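GH62 arabinofuranosidase (Podospora anserina, PDB 4N4B) probably hydrolyses terminal non-reducing alpha-L-arabinofuranoside residues, releasing arabinose side groups from xylan as a member of glycoside hydrolase family 62. Local coordinates at residues 235-247 / 257-269. Residues are numbered along the deposited sequence; the frame is centred on the assembly and turned at random.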
loop_
_atom_site.group_PDB
_atom_site.type_symbol
_atom_site.label_atom_id
_atom_site.label_comp_id
_atom_site.label_asym_id
_atom_site.label_seq_id
_atom_site.Cartn_x
_atom_site.Cartn_y
_atom_site.Cartn_z
ATOM N N ILE A 235 -3.275 14.198 -4.736
ATOM C CA ILE A 235 -2.905 15.435 -4.020
ATOM C C ILE A 235 -4.001 16.419 -4.340
ATOM O O ILE A 235 -4.123 16.785 -5.523
ATOM C CB ILE A 235 -1.528 15.926 -4.365
ATOM C CG1 ILE A 235 -0.430 14.841 -4.247
ATOM C CG2 ILE A 235 -1.234 17.196 -3.613
ATOM C CD1 ILE A 235 0.991 15.296 -4.630
ATOM N N GLY A 236 -4.792 16.864 -3.396
ATOM C CA GLY A 236 -5.949 17.704 -3.663
ATOM C C GLY A 236 -5.529 19.167 -3.911
ATOM O O GLY A 236 -4.403 19.546 -3.730
ATOM N N THR A 237 -6.555 19.908 -4.343
ATOM C CA THR A 237 -6.367 21.369 -4.532
ATOM C C THR A 237 -5.907 22.064 -3.280
ATOM O O THR A 237 -5.058 23.010 -3.384
ATOM C CB THR A 237 -7.674 21.969 -5.037
ATOM O OG1 THR A 237 -8.744 21.555 -4.180
ATOM C CG2 THR A 237 -7.904 21.350 -6.328
ATOM N N ASP A 238 -6.275 21.566 -2.100
ATOM C CA ASP A 238 -5.757 22.061 -0.830
ATOM C C ASP A 238 -4.372 21.586 -0.448
ATOM O O ASP A 238 -3.892 21.914 0.635
ATOM C CB ASP A 238 -6.729 21.719 0.282
ATOM C CG ASP A 238 -7.016 20.182 0.433
ATOM O OD1 ASP A 238 -6.344 19.350 -0.191
ATOM O OD2 ASP A 238 -7.921 19.911 1.241
ATOM N N GLY A 239 -3.762 20.715 -1.273
ATOM C CA GLY A 239 -2.441 20.256 -0.975
ATOM C C GLY A 239 -2.409 18.961 -0.182
ATOM O O GLY A 239 -1.318 18.439 0.007
ATOM N N HIS A 240 -3.527 18.527 0.301
ATOM C CA HIS A 240 -3.528 17.316 1.187
ATOM C C HIS A 240 -3.864 16.081 0.408
ATOM O O HIS A 240 -4.525 16.040 -0.623
ATOM C CB HIS A 240 -4.601 17.511 2.270
ATOM C CG HIS A 240 -4.248 18.623 3.209
ATOM N ND1 HIS A 240 -4.997 19.783 3.348
ATOM C CD2 HIS A 240 -3.170 18.757 3.991
ATOM C CE1 HIS A 240 -4.413 20.555 4.226
ATOM N NE2 HIS A 240 -3.286 19.996 4.595
ATOM N N ARG A 241 -3.307 14.962 0.895
ATOM C CA ARG A 241 -3.453 13.660 0.276
ATOM C C ARG A 241 -4.854 13.087 0.506
ATOM O O ARG A 241 -5.488 13.311 1.551
ATOM C CB ARG A 241 -2.426 12.718 0.855
ATOM C CG ARG A 241 -0.968 13.151 0.752
ATOM C CD ARG A 241 -0.610 13.539 -0.671
ATOM N NE ARG A 241 0.813 13.832 -0.792
ATOM C CZ ARG A 241 1.739 13.023 -1.288
ATOM N NH1 ARG A 241 1.441 11.746 -1.564
ATOM N NH2 ARG A 241 2.997 13.480 -1.401
ATOM N N TRP A 242 -5.344 12.349 -0.473
ATOM C CA TRP A 242 -6.611 11.683 -0.417
ATOM C C TRP A 242 -6.609 10.495 -1.365
ATOM O O TRP A 242 -5.685 10.334 -2.172
ATOM C CB TRP A 242 -7.755 12.637 -0.748
ATOM C CG TRP A 242 -7.794 13.245 -2.105
ATOM C CD1 TRP A 242 -6.832 14.077 -2.657
ATOM C CD2 TRP A 242 -8.726 12.951 -3.132
ATOM N NE1 TRP A 242 -7.228 14.426 -3.942
ATOM C CE2 TRP A 242 -8.390 13.752 -4.244
ATOM C CE3 TRP A 242 -9.886 12.178 -3.196
ATOM C CZ2 TRP A 242 -9.121 13.728 -5.427
ATOM C CZ3 TRP A 242 -10.664 12.222 -4.343
ATOM C CH2 TRP A 242 -10.262 12.993 -5.455
ATOM N N PHE A 243 -7.646 9.677 -1.297
ATOM C CA PHE A 243 -7.780 8.471 -2.121
ATOM C C PHE A 243 -8.986 8.590 -3.069
ATOM O O PHE A 243 -10.113 8.925 -2.670
ATOM C CB PHE A 243 -7.919 7.211 -1.251
ATOM C CG PHE A 243 -6.587 6.737 -0.783
ATOM C CD1 PHE A 243 -5.744 5.930 -1.544
ATOM C CD2 PHE A 243 -6.144 7.187 0.460
ATOM C CE1 PHE A 243 -4.484 5.558 -1.027
ATOM C CE2 PHE A 243 -4.904 6.807 0.903
ATOM C CZ PHE A 243 -4.075 6.051 0.137
ATOM N N ARG A 244 -8.699 8.115 -4.283
ATOM C CA ARG A 244 -9.711 7.910 -5.336
ATOM C C ARG A 244 -9.851 6.429 -5.579
ATOM O O ARG A 244 -8.965 5.623 -5.340
ATOM C CB ARG A 244 -9.129 8.520 -6.594
ATOM C CG ARG A 244 -8.815 9.970 -6.496
ATOM C CD ARG A 244 -8.341 10.615 -7.795
ATOM N NE ARG A 244 -9.447 10.713 -8.755
ATOM C CZ ARG A 244 -9.295 10.721 -10.050
ATOM N NH1 ARG A 244 -8.141 10.596 -10.614
ATOM N NH2 ARG A 244 -10.390 10.803 -10.800
ATOM N N SER A 245 -11.047 6.042 -6.038
ATOM C CA SER A 245 -11.433 4.641 -6.246
ATOM C C SER A 245 -12.209 4.397 -7.550
ATOM O O SER A 245 -12.955 5.280 -8.077
ATOM C CB SER A 245 -12.303 4.187 -5.125
ATOM O OG SER A 245 -13.511 4.888 -4.924
ATOM N N TRP A 246 -11.980 3.196 -8.045
ATOM C CA TRP A 246 -12.621 2.700 -9.294
ATOM C C TRP A 246 -12.888 1.231 -9.078
ATOM O O TRP A 246 -12.317 0.509 -8.240
ATOM C CB TRP A 246 -11.674 2.808 -10.475
ATOM C CG TRP A 246 -11.250 4.163 -10.899
ATOM C CD1 TRP A 246 -11.669 4.921 -12.030
ATOM C CD2 TRP A 246 -10.227 5.012 -10.319
ATOM N NE1 TRP A 246 -11.058 6.054 -12.101
ATOM C CE2 TRP A 246 -10.129 6.189 -11.080
ATOM C CE3 TRP A 246 -9.356 4.843 -9.209
ATOM C CZ2 TRP A 246 -9.181 7.177 -10.843
ATOM C CZ3 TRP A 246 -8.456 5.801 -8.937
ATOM C CH2 TRP A 246 -8.358 6.965 -9.726
ATOM N N THR A 247 -13.810 0.696 -9.886
ATOM C CA THR A 247 -14.045 -0.731 -9.982
ATOM C C THR A 247 -13.938 -1.282 -11.419
ATOM O O THR A 247 -14.010 -0.566 -12.341
ATOM C CB THR A 247 -15.373 -1.182 -9.364
ATOM O OG1 THR A 247 -16.465 -0.644 -10.096
ATOM C CG2 THR A 247 -15.451 -0.773 -7.908
ATOM N N GLY A 257 -15.271 4.770 -12.454
ATOM C CA GLY A 257 -15.164 5.526 -11.207
ATOM C C GLY A 257 -16.153 5.076 -10.255
ATOM O O GLY A 257 -17.283 4.673 -10.560
ATOM N N LEU A 258 -15.711 4.952 -8.999
ATOM C CA LEU A 258 -16.526 4.634 -7.849
ATOM C C LEU A 258 -16.771 5.892 -7.054
ATOM O O LEU A 258 -17.746 6.626 -7.226
ATOM C CB LEU A 258 -15.967 3.486 -7.055
ATOM C CG LEU A 258 -16.819 3.062 -5.864
ATOM C CD1 LEU A 258 -18.193 2.445 -6.230
ATOM C CD2 LEU A 258 -16.048 2.118 -4.938
ATOM N N ALA A 259 -15.771 6.298 -6.270
ATOM C CA ALA A 259 -15.728 7.541 -5.507
ATOM C C ALA A 259 -14.391 8.130 -5.793
ATOM O O ALA A 259 -13.382 7.705 -5.193
ATOM C CB ALA A 259 -15.932 7.234 -4.003
ATOM N N ASN A 260 -14.286 9.040 -6.748
ATOM C CA ASN A 260 -13.014 9.515 -7.229
ATOM C C ASN A 260 -12.950 11.019 -7.500
ATOM O O ASN A 260 -12.125 11.486 -8.275
ATOM C CB ASN A 260 -12.584 8.716 -8.508
ATOM C CG ASN A 260 -13.439 8.983 -9.706
ATOM O OD1 ASN A 260 -14.415 9.716 -9.655
ATOM N ND2 ASN A 260 -13.113 8.275 -10.768
ATOM N N THR A 261 -13.807 11.735 -6.780
ATOM C CA THR A 261 -13.733 13.189 -6.827
ATOM C C THR A 261 -13.543 13.777 -5.466
ATOM O O THR A 261 -13.843 13.071 -4.469
ATOM C CB THR A 261 -15.084 13.769 -7.409
ATOM O OG1 THR A 261 -16.188 13.431 -6.639
ATOM C CG2 THR A 261 -15.327 13.291 -8.860
ATOM N N GLU A 262 -13.095 15.013 -5.354
ATOM C CA GLU A 262 -12.971 15.596 -4.010
ATOM C C GLU A 262 -14.294 15.670 -3.292
ATOM O O GLU A 262 -14.377 15.523 -2.048
ATOM C CB GLU A 262 -12.288 16.931 -4.041
ATOM C CG GLU A 262 -10.829 16.885 -4.434
ATOM C CD GLU A 262 -10.069 18.189 -4.226
ATOM O OE1 GLU A 262 -10.696 19.182 -3.704
ATOM O OE2 GLU A 262 -8.909 18.339 -4.569
ATOM N N GLN A 263 -15.391 15.907 -4.009
ATOM C CA GLN A 263 -16.738 15.969 -3.400
ATOM C C GLN A 263 -17.291 14.617 -3.050
ATOM O O GLN A 263 -18.104 14.464 -2.115
ATOM C CB GLN A 263 -17.715 16.637 -4.390
ATOM C CG GLN A 263 -17.182 17.962 -4.849
ATOM C CD GLN A 263 -16.469 17.974 -6.246
ATOM O OE1 GLN A 263 -15.478 17.207 -6.550
ATOM N NE2 GLN A 263 -16.974 18.940 -7.134
ATOM N N ASN A 264 -16.807 13.565 -3.773
ATOM C CA ASN A 264 -17.198 12.220 -3.493
ATOM C C ASN A 264 -15.970 11.307 -3.498
ATOM O O ASN A 264 -15.697 10.627 -4.454
ATOM C CB ASN A 264 -18.169 11.654 -4.504
ATOM C CG ASN A 264 -18.680 10.307 -4.091
ATOM O OD1 ASN A 264 -18.924 10.011 -2.913
ATOM N ND2 ASN A 264 -18.824 9.457 -5.049
ATOM N N PRO A 265 -15.172 11.401 -2.418
ATOM C CA PRO A 265 -13.873 10.768 -2.345
ATOM C C PRO A 265 -13.988 9.395 -1.760
ATOM O O PRO A 265 -14.872 9.049 -1.042
ATOM C CB PRO A 265 -13.067 11.648 -1.422
ATOM C CG PRO A 265 -14.091 12.202 -0.478
ATOM C CD PRO A 265 -15.335 12.383 -1.297
ATOM N N TRP A 266 -13.006 8.556 -2.069
ATOM C CA TRP A 266 -12.881 7.329 -1.293
ATOM C C TRP A 266 -12.541 7.564 0.191
ATOM O O TRP A 266 -13.289 7.154 1.052
ATOM C CB TRP A 266 -11.954 6.268 -1.947
ATOM C CG TRP A 266 -12.135 4.882 -1.355
ATOM C CD1 TRP A 266 -13.156 4.028 -1.643
ATOM C CD2 TRP A 266 -11.303 4.169 -0.425
ATOM N NE1 TRP A 266 -13.051 2.877 -0.961
ATOM C CE2 TRP A 266 -11.924 2.916 -0.168
ATOM C CE3 TRP A 266 -10.160 4.482 0.296
ATOM C CZ2 TRP A 266 -11.420 2.019 0.717
ATOM C CZ3 TRP A 266 -9.626 3.598 1.149
ATOM C CH2 TRP A 266 -10.223 2.343 1.359
ATOM N N ALA A 267 -11.487 8.342 0.401
ATOM C CA ALA A 267 -11.123 8.775 1.778
ATOM C C ALA A 267 -10.380 10.092 1.655
ATOM O O ALA A 267 -9.452 10.254 0.866
ATOM C CB ALA A 267 -10.258 7.745 2.506
ATOM N N ARG A 268 -10.857 11.080 2.464
ATOM C CA ARG A 268 -10.357 12.438 2.393
ATOM C C ARG A 268 -10.780 13.101 3.703
ATOM O O ARG A 268 -11.649 12.636 4.379
ATOM C CB ARG A 268 -10.921 13.162 1.144
ATOM C CG ARG A 268 -10.409 14.547 0.886
ATOM C CD ARG A 268 -10.689 15.065 -0.578
ATOM N NE ARG A 268 -10.170 16.413 -0.740
ATOM C CZ ARG A 268 -10.895 17.505 -0.411
ATOM N NH1 ARG A 268 -12.142 17.438 -0.094
ATOM N NH2 ARG A 268 -10.274 18.655 -0.387
ATOM N N SER A 269 -10.210 14.280 3.948
ATOM C CA SER A 269 -10.592 15.033 5.149
ATOM C C SER A 269 -12.087 15.229 5.262
ATOM O O SER A 269 -12.624 15.293 6.366
ATOM C CB SER A 269 -9.948 16.382 5.211
ATOM O OG SER A 269 -10.287 17.182 4.128
HETATM O O HOH W 1 -7.330 16.877 -0.481
HETATM O O HOH W 2 -8.369 17.557 2.503
HETATM O O HOH W 3 -7.500 14.827 2.713
HETATM O O HOH W 4 -13.225 11.892 -11.431
HETATM O O HOH W 5 -17.645 1.804 -9.954
#
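W242 of strand 241-248 meets E262 and R268 of the loop 257-269 at the outer side of a blade in this beta-propeller. The pairing illustrates how an antiparallel blade ends: the short outer strand 256-257 gives way to a loop whose remaining pairing with 241-248 is interrupted by two classic beta bulges, L258 and A259 against S245, W266 and A267 against F243, and the chain then runs on to strand 272-274. The indole of W242 is the flat centre of the contact. E262 CG and R268 CD rest over one face, the former 4.1 Å from the six-membered ring centroid in a CH-pi contact, while R244 CG lies against the opposite face. The E262 carboxylate and the R268 guanidinium both stand nearly upright to the indole, the latter at 84°. Extended beyond CG (chi2 -169°), E262 carries its carboxylate past the ring to the turn 236-239, where OE2 accepts T237 N at 2.8 Å through its syn lone pair. R268 NH2 meets D238 OD2 in a salt bridge of 3.1 Å, and E262 OE1 sits over a face of the same guanidinium, so the charge link there is purely electrostatic.

R244, bent at chi3 (70°), grips N260 O side-on with NE at 2.8 Å and NH2 at 3.1 Å, the oxygen lying close to the guanidinium plane. One face of this group rests on W246 CZ2, and NH1 continues to D209. A leucine here would probably leave N260 O without both donors and D209 without its charged mate. The N260 amide in turn stands steeply over one face of the W246 indole, ND2 3.2 Å above the plane and offset toward the rim. Deeper in, A259 O takes two bonds from one face of its carbonyl plane, S245 N at 3.0 Å and S245 OG at 2.8 Å.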